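Local coordinates for peptidase S9 prolyl oligopeptidase catalytic domain-containing protein (Pyrococcus horikoshii, PDB 4HXF) that probably acts as an acylaminoacyl peptidase, a serine protease of the prolyl oligopeptidase family whose hexamers enclose their own compartment, at residues K9-S18 with Y29-E37; Y398-Y408 with R592-E601. One frame throughout, in Å; residues are numbered along the deposited sequence.

Interaction 1 of 2, residues K9-S18 with Y29-E37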
loop_
_atom_site.group_PDB
_atom_site.type_symbol
_atom_site.label_atom_id
_atom_site.label_comp_id
_atom_site.label_asym_id
_atom_site.label_seq_id
_atom_site.Cartn_x
_atom_site.Cartn_y
_atom_site.Cartn_z
ATOM N N LYS A 9 28.743 -10.420 17.651
ATOM C CA LYS A 9 27.285 -10.582 17.861
ATOM C C LYS A 9 26.962 -10.976 19.277
ATOM O O LYS A 9 25.814 -11.029 19.613
ATOM C CB LYS A 9 26.723 -11.665 16.921
ATOM C CG LYS A 9 26.958 -11.389 15.463
ATOM C CD LYS A 9 26.261 -12.426 14.621
ATOM C CE LYS A 9 26.404 -11.944 13.189
ATOM N NZ LYS A 9 26.212 -13.077 12.210
ATOM N N THR A 10 27.956 -11.320 20.076
ATOM C CA THR A 10 27.627 -11.874 21.401
ATOM C C THR A 10 26.745 -10.923 22.287
ATOM O O THR A 10 25.910 -11.430 23.063
ATOM C CB THR A 10 28.874 -12.256 22.208
ATOM O OG1 THR A 10 29.780 -12.916 21.325
ATOM C CG2 THR A 10 28.543 -13.122 23.394
ATOM N N PHE A 11 26.886 -9.624 22.063
ATOM C CA PHE A 11 26.183 -8.600 22.902
ATOM C C PHE A 11 24.670 -8.780 22.703
ATOM O O PHE A 11 23.890 -8.417 23.578
ATOM C CB PHE A 11 26.614 -7.202 22.563
ATOM C CG PHE A 11 26.079 -6.713 21.303
ATOM C CD1 PHE A 11 26.733 -7.003 20.095
ATOM C CD2 PHE A 11 24.955 -5.879 21.280
ATOM C CE1 PHE A 11 26.225 -6.575 18.885
ATOM C CE2 PHE A 11 24.456 -5.421 20.052
ATOM C CZ PHE A 11 25.101 -5.734 18.854
ATOM N N THR A 12 24.261 -9.403 21.623
ATOM C CA THR A 12 22.845 -9.595 21.377
ATOM C C THR A 12 22.230 -10.683 22.202
ATOM O O THR A 12 21.048 -10.812 22.203
ATOM C CB THR A 12 22.512 -9.825 19.897
ATOM O OG1 THR A 12 22.946 -11.105 19.446
ATOM C CG2 THR A 12 23.074 -8.637 18.988
ATOM N N LYS A 13 23.041 -11.542 22.794
ATOM C CA LYS A 13 22.567 -12.731 23.517
ATOM C C LYS A 13 22.253 -12.300 24.962
ATOM O O LYS A 13 21.686 -13.107 25.717
ATOM C CB LYS A 13 23.620 -13.826 23.453
ATOM C CG LYS A 13 23.810 -14.273 21.994
ATOM C CD LYS A 13 24.714 -15.492 21.796
ATOM N N PHE A 14 22.650 -11.109 25.415
ATOM C CA PHE A 14 22.412 -10.729 26.813
ATOM C C PHE A 14 21.059 -10.071 27.038
ATOM O O PHE A 14 20.547 -9.314 26.208
ATOM C CB PHE A 14 23.510 -9.817 27.397
ATOM C CG PHE A 14 24.907 -10.304 27.111
ATOM C CD1 PHE A 14 25.940 -9.434 26.879
ATOM C CD2 PHE A 14 25.220 -11.655 27.169
ATOM C CE1 PHE A 14 27.268 -9.877 26.595
ATOM C CE2 PHE A 14 26.542 -12.098 26.853
ATOM C CZ PHE A 14 27.563 -11.191 26.587
ATOM N N ALA A 15 20.551 -10.229 28.252
ATOM C CA ALA A 15 19.352 -9.483 28.697
ATOM C C ALA A 15 19.807 -8.271 29.370
ATOM O O ALA A 15 20.659 -8.385 30.262
ATOM C CB ALA A 15 18.488 -10.371 29.674
ATOM N N TYR A 16 19.216 -7.087 29.023
ATOM C CA TYR A 16 19.669 -5.841 29.570
ATOM C C TYR A 16 18.509 -5.280 30.446
ATOM O O TYR A 16 17.401 -5.060 29.977
ATOM C CB TYR A 16 20.044 -4.868 28.551
ATOM C CG TYR A 16 21.172 -5.315 27.706
ATOM C CD1 TYR A 16 20.983 -5.935 26.482
ATOM C CD2 TYR A 16 22.495 -5.143 28.148
ATOM C CE1 TYR A 16 22.084 -6.374 25.773
ATOM C CE2 TYR A 16 23.554 -5.631 27.390
ATOM C CZ TYR A 16 23.347 -6.230 26.226
ATOM O OH TYR A 16 24.458 -6.673 25.484
ATOM N N LEU A 17 18.802 -5.086 31.703
ATOM C CA LEU A 17 17.808 -4.599 32.639
ATOM C C LEU A 17 18.021 -3.117 32.977
ATOM O O LEU A 17 19.178 -2.638 33.175
ATOM C CB LEU A 17 17.820 -5.352 33.961
ATOM C CG LEU A 17 17.678 -6.876 33.964
ATOM C CD1 LEU A 17 17.622 -7.384 35.393
ATOM C CD2 LEU A 17 16.509 -7.304 33.055
ATOM N N SER A 18 16.905 -2.424 33.149
ATOM C CA SER A 18 16.965 -0.985 33.509
ATOM C C SER A 18 15.713 -0.511 34.237
ATOM O O SER A 18 14.686 -1.219 34.312
ATOM C CB SER A 18 17.111 -0.133 32.266
ATOM O OG SER A 18 15.969 -0.237 31.412
ATOM N N TYR A 29 10.544 -3.453 36.311
ATOM C CA TYR A 29 11.767 -3.060 35.622
ATOM C C TYR A 29 11.607 -3.331 34.159
ATOM O O TYR A 29 10.599 -3.993 33.742
ATOM C CB TYR A 29 13.022 -3.785 36.222
ATOM C CG TYR A 29 12.976 -5.286 36.243
ATOM C CD1 TYR A 29 12.431 -5.936 37.317
ATOM C CD2 TYR A 29 13.333 -6.033 35.124
ATOM C CE1 TYR A 29 12.310 -7.322 37.327
ATOM C CE2 TYR A 29 13.277 -7.421 35.166
ATOM C CZ TYR A 29 12.732 -8.060 36.253
ATOM O OH TYR A 29 12.613 -9.419 36.351
ATOM N N VAL A 30 12.533 -2.903 33.301
ATOM C CA VAL A 30 12.467 -3.053 31.856
ATOM C C VAL A 30 13.537 -4.061 31.427
ATOM O O VAL A 30 14.673 -3.960 31.884
ATOM C CB VAL A 30 12.700 -1.745 31.026
ATOM C CG1 VAL A 30 12.585 -1.985 29.573
ATOM C CG2 VAL A 30 11.675 -0.705 31.567
ATOM N N LEU A 31 13.093 -5.035 30.688
ATOM C CA LEU A 31 13.970 -6.076 30.057
ATOM C C LEU A 31 14.108 -5.681 28.575
ATOM O O LEU A 31 13.079 -5.574 27.863
ATOM C CB LEU A 31 13.303 -7.432 30.172
ATOM C CG LEU A 31 13.904 -8.551 29.310
ATOM C CD1 LEU A 31 15.335 -8.864 29.735
ATOM C CD2 LEU A 31 13.041 -9.824 29.488
ATOM N N THR A 32 15.341 -5.425 28.151
ATOM C CA THR A 32 15.671 -5.027 26.789
ATOM C C THR A 32 16.500 -6.072 26.095
ATOM O O THR A 32 17.417 -6.580 26.704
ATOM C CB THR A 32 16.394 -3.671 26.718
ATOM O OG1 THR A 32 15.513 -2.685 27.363
ATOM C CG2 THR A 32 16.787 -3.245 25.262
ATOM N N LYS A 33 16.141 -6.350 24.846
ATOM C CA LYS A 33 16.858 -7.226 23.973
ATOM C C LYS A 33 17.256 -6.527 22.701
ATOM O O LYS A 33 16.411 -5.825 22.159
ATOM C CB LYS A 33 16.015 -8.434 23.627
ATOM C CG LYS A 33 15.769 -9.320 24.868
ATOM C CD LYS A 33 17.001 -9.982 25.544
ATOM C CE LYS A 33 17.884 -10.781 24.668
ATOM N NZ LYS A 33 17.201 -11.877 24.140
ATOM N N ALA A 34 18.480 -6.730 22.232
ATOM C CA ALA A 34 18.908 -6.269 20.915
ATOM C C ALA A 34 18.598 -7.369 19.926
ATOM O O ALA A 34 19.258 -8.459 19.929
ATOM C CB ALA A 34 20.413 -5.989 20.994
ATOM N N ASN A 35 17.636 -7.088 19.021
ATOM C CA ASN A 35 17.221 -8.066 18.016
ATOM C C ASN A 35 17.949 -7.762 16.708
ATOM O O ASN A 35 17.686 -6.736 16.062
ATOM C CB ASN A 35 15.752 -8.036 17.847
ATOM C CG ASN A 35 15.252 -9.042 16.814
ATOM O OD1 ASN A 35 15.952 -9.405 15.867
ATOM N ND2 ASN A 35 14.021 -9.549 17.048
ATOM N N LEU A 36 18.933 -8.543 16.406
ATOM C CA LEU A 36 19.781 -8.265 15.216
ATOM C C LEU A 36 19.061 -8.426 13.913
ATOM O O LEU A 36 19.220 -7.607 12.989
ATOM C CB LEU A 36 20.995 -9.191 15.267
ATOM C CG LEU A 36 22.150 -8.919 14.322
ATOM C CD1 LEU A 36 22.690 -7.453 14.362
ATOM C CD2 LEU A 36 23.248 -9.948 14.713
ATOM N N GLU A 37 18.144 -9.399 13.867
ATOM C CA GLU A 37 17.384 -9.684 12.643
ATOM C C GLU A 37 16.450 -8.556 12.283
ATOM O O GLU A 37 16.410 -8.164 11.128
ATOM C CB GLU A 37 16.621 -11.027 12.745
ATOM C CG GLU A 37 17.536 -12.234 12.836
ATOM C CD GLU A 37 18.311 -12.338 14.143
ATOM O OE1 GLU A 37 17.789 -11.978 15.271
ATOM O OE2 GLU A 37 19.483 -12.799 14.007
HETATM O O HOH W 1 20.170 -8.553 23.613
HETATM O O HOH W 2 18.567 -10.932 20.756
HETATM O O HOH W 3 16.426 -2.296 29.877
#

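Interaction 2 of 2, residues Y398-Y408 with R592-E601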
loop_
_atom_site.group_PDB
_atom_site.type_symbol
_atom_site.label_atom_id
_atom_site.label_comp_id
_atom_site.label_asym_id
_atom_site.label_seq_id
_atom_site.Cartn_x
_atom_site.Cartn_y
_atom_site.Cartn_z
ATOM N N TYR A 398 32.122 -4.597 27.232
ATOM C CA TYR A 398 32.089 -5.655 26.217
ATOM C C TYR A 398 33.384 -5.829 25.447
ATOM O O TYR A 398 33.871 -7.011 25.364
ATOM C CB TYR A 398 31.019 -5.332 25.214
ATOM C CG TYR A 398 30.725 -6.417 24.198
ATOM C CD1 TYR A 398 29.979 -7.472 24.497
ATOM C CD2 TYR A 398 31.243 -6.302 22.904
ATOM C CE1 TYR A 398 29.675 -8.458 23.573
ATOM C CE2 TYR A 398 30.969 -7.258 21.994
ATOM C CZ TYR A 398 30.158 -8.313 22.309
ATOM O OH TYR A 398 29.819 -9.253 21.358
ATOM N N GLU A 399 33.975 -4.690 25.025
ATOM C CA GLU A 399 35.139 -4.811 24.200
ATOM C C GLU A 399 36.283 -5.444 24.974
ATOM O O GLU A 399 37.147 -6.116 24.399
ATOM C CB GLU A 399 35.633 -3.514 23.650
ATOM C CG GLU A 399 34.738 -2.828 22.682
ATOM C CD GLU A 399 33.694 -1.954 23.337
ATOM O OE1 GLU A 399 33.313 -2.183 24.509
ATOM O OE2 GLU A 399 33.206 -1.048 22.600
ATOM N N MET A 400 36.334 -5.228 26.323
ATOM C CA MET A 400 37.441 -5.756 27.062
ATOM C C MET A 400 37.340 -7.237 27.167
ATOM O O MET A 400 38.282 -7.963 27.034
ATOM C CB MET A 400 37.507 -5.124 28.464
ATOM C CG MET A 400 37.795 -3.633 28.330
ATOM S SD MET A 400 37.916 -2.977 30.055
ATOM C CE MET A 400 38.455 -1.302 29.676
ATOM N N GLN A 401 36.139 -7.770 27.469
ATOM C CA GLN A 401 35.932 -9.193 27.499
ATOM C C GLN A 401 36.148 -9.866 26.185
ATOM O O GLN A 401 36.846 -10.895 26.092
ATOM C CB GLN A 401 34.574 -9.609 28.043
ATOM C CG GLN A 401 34.259 -9.093 29.432
ATOM C CD GLN A 401 35.136 -9.756 30.463
ATOM O OE1 GLN A 401 35.282 -10.974 30.435
ATOM N NE2 GLN A 401 35.729 -8.962 31.348
ATOM N N LEU A 402 35.639 -9.231 25.127
ATOM C CA LEU A 402 35.791 -9.734 23.781
ATOM C C LEU A 402 37.270 -9.805 23.368
ATOM O O LEU A 402 37.721 -10.879 22.927
ATOM C CB LEU A 402 35.122 -8.765 22.806
ATOM C CG LEU A 402 35.244 -9.059 21.299
ATOM C CD1 LEU A 402 34.769 -10.419 20.806
ATOM C CD2 LEU A 402 34.637 -7.848 20.513
ATOM N N MET A 403 38.031 -8.734 23.588
ATOM C CA MET A 403 39.441 -8.774 23.204
ATOM C C MET A 403 40.319 -9.686 24.030
ATOM O O MET A 403 41.255 -10.334 23.571
ATOM C CB MET A 403 40.002 -7.391 22.960
ATOM C CG MET A 403 39.245 -6.536 21.991
ATOM S SD MET A 403 39.038 -7.243 20.362
ATOM C CE MET A 403 40.698 -7.050 19.645
ATOM N N ALA A 404 39.958 -9.791 25.338
ATOM C CA ALA A 404 40.638 -10.757 26.158
ATOM C C ALA A 404 40.485 -12.177 25.619
ATOM O O ALA A 404 41.434 -12.975 25.597
ATOM C CB ALA A 404 40.121 -10.714 27.622
ATOM N N SER A 405 39.256 -12.472 25.188
ATOM C CA SER A 405 38.932 -13.769 24.634
ATOM C C SER A 405 39.728 -14.056 23.323
ATOM O O SER A 405 39.903 -15.208 22.990
ATOM C CB SER A 405 37.457 -13.958 24.396
ATOM O OG SER A 405 37.052 -13.351 23.196
ATOM N N LYS A 406 40.127 -13.018 22.624
ATOM C CA LYS A 406 40.909 -13.127 21.403
ATOM C C LYS A 406 42.428 -13.049 21.629
ATOM O O LYS A 406 43.185 -12.940 20.662
ATOM C CB LYS A 406 40.476 -12.066 20.393
ATOM C CG LYS A 406 39.022 -12.245 20.047
ATOM C CD LYS A 406 38.581 -11.139 19.241
ATOM C CE LYS A 406 39.160 -11.238 17.801
ATOM N NZ LYS A 406 38.713 -12.500 17.092
ATOM N N GLY A 407 42.885 -13.129 22.871
ATOM C CA GLY A 407 44.301 -13.373 23.138
ATOM C C GLY A 407 45.054 -12.071 23.454
ATOM O O GLY A 407 46.295 -12.052 23.399
ATOM N N TYR A 408 44.326 -11.026 23.848
ATOM C CA TYR A 408 44.972 -9.750 24.223
ATOM C C TYR A 408 44.960 -9.474 25.729
ATOM O O TYR A 408 43.966 -9.729 26.391
ATOM C CB TYR A 408 44.349 -8.516 23.542
ATOM C CG TYR A 408 44.284 -8.478 22.031
ATOM C CD1 TYR A 408 43.377 -9.252 21.298
ATOM C CD2 TYR A 408 45.191 -7.701 21.311
ATOM C CE1 TYR A 408 43.358 -9.278 19.916
ATOM C CE2 TYR A 408 45.157 -7.729 19.904
ATOM C CZ TYR A 408 44.252 -8.452 19.243
ATOM O OH TYR A 408 44.225 -8.435 17.874
ATOM N N ARG A 592 30.417 -2.149 14.099
ATOM C CA ARG A 592 31.490 -1.485 14.830
ATOM C C ARG A 592 32.349 -2.465 15.574
ATOM O O ARG A 592 33.592 -2.369 15.530
ATOM C CB ARG A 592 30.951 -0.411 15.801
ATOM C CG ARG A 592 32.055 0.193 16.637
ATOM C CD ARG A 592 31.603 1.192 17.644
ATOM N NE ARG A 592 32.644 1.362 18.684
ATOM C CZ ARG A 592 32.882 0.531 19.694
ATOM N NH1 ARG A 592 33.895 0.760 20.522
ATOM N NH2 ARG A 592 32.096 -0.505 19.944
ATOM N N TYR A 593 31.731 -3.409 16.302
ATOM C CA TYR A 593 32.539 -4.386 17.021
ATOM C C TYR A 593 33.431 -5.200 16.091
ATOM O O TYR A 593 34.598 -5.500 16.427
ATOM C CB TYR A 593 31.688 -5.306 17.898
ATOM C CG TYR A 593 30.956 -4.665 19.085
ATOM C CD1 TYR A 593 29.568 -4.847 19.259
ATOM C CD2 TYR A 593 31.632 -3.944 19.994
ATOM C CE1 TYR A 593 28.953 -4.338 20.394
ATOM C CE2 TYR A 593 31.017 -3.344 21.099
ATOM C CZ TYR A 593 29.648 -3.577 21.280
ATOM O OH TYR A 593 29.014 -3.039 22.384
ATOM N N LYS A 594 32.934 -5.544 14.895
ATOM C CA LYS A 594 33.698 -6.392 14.010
ATOM C C LYS A 594 34.871 -5.563 13.426
ATOM O O LYS A 594 36.046 -6.015 13.331
ATOM C CB LYS A 594 32.787 -6.869 12.894
ATOM C CG LYS A 594 33.535 -7.704 11.869
ATOM C CD LYS A 594 34.193 -8.956 12.445
ATOM C CE LYS A 594 34.640 -9.950 11.364
ATOM N NZ LYS A 594 35.427 -11.135 11.853
ATOM N N LEU A 595 34.619 -4.265 13.107
ATOM C CA LEU A 595 35.705 -3.341 12.667
ATOM C C LEU A 595 36.799 -3.206 13.728
ATOM O O LEU A 595 37.996 -3.273 13.444
ATOM C CB LEU A 595 35.201 -1.930 12.324
ATOM C CG LEU A 595 34.364 -1.699 11.072
ATOM C CD1 LEU A 595 33.768 -0.288 11.066
ATOM C CD2 LEU A 595 35.284 -1.939 9.854
ATOM N N PHE A 596 36.357 -3.009 14.972
ATOM C CA PHE A 596 37.249 -2.801 16.070
ATOM C C PHE A 596 38.140 -4.026 16.217
ATOM O O PHE A 596 39.380 -3.928 16.299
ATOM C CB PHE A 596 36.397 -2.583 17.311
ATOM C CG PHE A 596 37.151 -2.316 18.620
ATOM C CD1 PHE A 596 37.292 -1.025 19.104
ATOM C CD2 PHE A 596 37.612 -3.370 19.414
ATOM C CE1 PHE A 596 37.965 -0.773 20.281
ATOM C CE2 PHE A 596 38.216 -3.136 20.633
ATOM C CZ PHE A 596 38.446 -1.818 21.036
ATOM N N MET A 597 37.543 -5.210 16.271
ATOM C CA MET A 597 38.354 -6.382 16.512
ATOM C C MET A 597 39.274 -6.668 15.332
ATOM O O MET A 597 40.440 -7.016 15.563
ATOM C CB MET A 597 37.499 -7.607 16.994
ATOM C CG MET A 597 36.529 -8.171 16.014
ATOM S SD MET A 597 35.129 -9.111 16.839
ATOM C CE MET A 597 35.543 -10.589 15.963
ATOM N N GLU A 598 38.793 -6.488 14.119
ATOM C CA GLU A 598 39.647 -6.770 12.985
ATOM C C GLU A 598 40.789 -5.808 12.760
ATOM O O GLU A 598 41.874 -6.212 12.349
ATOM C CB GLU A 598 38.843 -6.897 11.689
ATOM C CG GLU A 598 37.921 -8.117 11.668
ATOM C CD GLU A 598 38.677 -9.430 11.869
ATOM O OE1 GLU A 598 39.791 -9.561 11.263
ATOM O OE2 GLU A 598 38.204 -10.309 12.679
ATOM N N PHE A 599 40.593 -4.551 13.108
ATOM C CA PHE A 599 41.697 -3.556 13.032
ATOM C C PHE A 599 42.818 -3.952 13.953
ATOM O O PHE A 599 43.962 -4.018 13.569
ATOM C CB PHE A 599 41.216 -2.154 13.267
ATOM C CG PHE A 599 42.198 -1.107 12.863
ATOM C CD1 PHE A 599 42.326 -0.788 11.510
ATOM C CD2 PHE A 599 43.040 -0.495 13.813
ATOM C CE1 PHE A 599 43.219 0.201 11.131
ATOM C CE2 PHE A 599 43.999 0.411 13.404
ATOM C CZ PHE A 599 44.069 0.774 12.062
ATOM N N PHE A 600 42.500 -4.351 15.200
ATOM C CA PHE A 600 43.560 -4.801 16.087
ATOM C C PHE A 600 44.166 -6.136 15.669
ATOM O O PHE A 600 45.374 -6.282 15.728
ATOM C CB PHE A 600 43.084 -4.877 17.557
ATOM C CG PHE A 600 43.103 -3.541 18.266
ATOM C CD1 PHE A 600 41.965 -3.026 18.883
ATOM C CD2 PHE A 600 44.241 -2.718 18.244
ATOM C CE1 PHE A 600 42.034 -1.845 19.645
ATOM C CE2 PHE A 600 44.240 -1.449 18.906
ATOM C CZ PHE A 600 43.133 -1.047 19.581
ATOM N N GLU A 601 43.353 -7.084 15.152
ATOM C CA GLU A 601 43.880 -8.359 14.623
ATOM C C GLU A 601 44.940 -8.073 13.522
ATOM O O GLU A 601 45.939 -8.765 13.489
ATOM C CB GLU A 601 42.738 -9.197 14.054
ATOM C CG GLU A 601 41.826 -9.830 15.173
ATOM C CD GLU A 601 42.515 -10.933 15.923
ATOM O OE1 GLU A 601 43.045 -10.690 16.965
ATOM O OE2 GLU A 601 42.606 -12.008 15.387
HETATM O O HOH W 4 30.480 -1.705 24.229
HETATM O O HOH W 5 38.908 -12.016 14.552
#

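Interaction 1 of 2, residues K9-S18 with Y29-E37
Tyr16 and Thr32 form an antiparallel hydrogen-bonded pair, Tyr16 N lying 3.0 Å from Thr32 O and Thr32 N 2.8 Å from Tyr16 O, and Ser18 with Val30 repeats the pair of hydrogen bonds; strands 16-18 and 29-35 meet at 149° between their directions. The intervening non-hydrogen-bonded pair is Leu17 with Leu31. On their face of the sheet, CD1 of Leu31 touches both CD2 of Leu17 and CB of Ala15, the latter at 3.5 Å, a tight carbon contact. The other face carries Ser18 OG and Thr32 OG1, both hydrogen-bonded to water 3, which donates to Tyr16 O.

Before Tyr16 the direct pairing gives way to a bridging water: water 1 accepts from Ala34 N at 2.8 Å and donates to Phe14 O. Here the chain turns through a 3-10 segment, and Tyr16 reaches back to it. With CG anti to the carbonyl carbon (chi1 -62°), the ring has Phe11 O at its edge and in its plane, and OH donates to that oxygen at 2.6 Å. A phenylalanine in its place has no hydroxyl to give Phe11 O, and the 3-10 turn would probably be less firmly tied to the strand. Lys33 is folded at three successive torsions, bringing CE within 3.4 Å of Phe14 O, while its NZ bridges to Glu163 of the second subunit. Farther along, Leu36 CD2 lies across the extended chain of Lys9, 3.9 Å from CD.

This hairpin opens a four-stranded blade of the beta-propeller: strand 16-23 is outermost within the chain, strand 26-35 pairs onward with strand 40-49, and Phe11 leans on Arg589 and Met590 of helix 586-605.

Interaction 2 of 2, residues Y398-Y408 with R592-E601
Glu399 OE2 is gripped by both terminal nitrogens of Arg592, NH1 at 2.8 Å and NH2 at 2.9 Å from the same oxygen. The two donors arrive on its anti side from opposite faces of the carboxylate, which stands at 82° to the guanidinium plane. This end-on salt bridge is buried, and Arg592 NE has a second acid, Glu488. Glu399 OE1 accepts from water 4, which is hydrogen-bonded to Tyr593 OH, itself also bonded to Arg589.

With CG anti to the carbonyl carbon, Glu399 lays CG over one face of Phe596, 4.2 Å from the ring centroid, in a CH-pi contact, and the bend at chi2 then turns the carboxylate to Arg592; Phe600 CD1 takes the opposite face. Met403 comes at the edge instead, its SD 5.3 Å from that centroid in a Met-aromatic contact, while its CE reaches Phe600 CB at 3.8 Å. At one end of the interface, Tyr398 CD2 lies over a face of Tyr593, 3.5 Å from CE2, with the rings inclined at 43°. At the other, Tyr408 OH donates to Glu601 OE1 at 2.7 Å, an oxygen also bridged by Lys605. Tyr408 is placed there by a Schellman motif ending helix 398-405, with Gly407 as C-prime residue.

The helix axes pass 11.2 Å apart, crossing at -43°, and both helices pack on the central sheet of the alpha/beta-hydrolase fold: Met403 and Tyr408 touch Ile381 of strand 378-384, Phe596 and Phe600 touch Ile486 of strand 484-488.

How the interactions relate
Interaction 1 belongs to the propeller and interaction 2 to the hydrolase domain; their centres are about 20 Å apart, yet their edges meet. Tyr398 OH, hydrogen-bonded to Asp7 O, lies 3.0 Å from Phe11 N, and Phe11 CD1 is 3.5 Å from Tyr593 CE1, so the turn at 10-12 sits against both helices of interaction 2. Neither contact forms the inhibitor pocket, which includes Ser466 and His578, consistent with a catalytic serine and histidine; the side chain of Arg592 is about 12 Å from the bound inhibitor. Interaction 1 also borders the second subunit: the Lys33 side chain is about 5 Å from a magnesium ion and packs on Glu162 of that subunit.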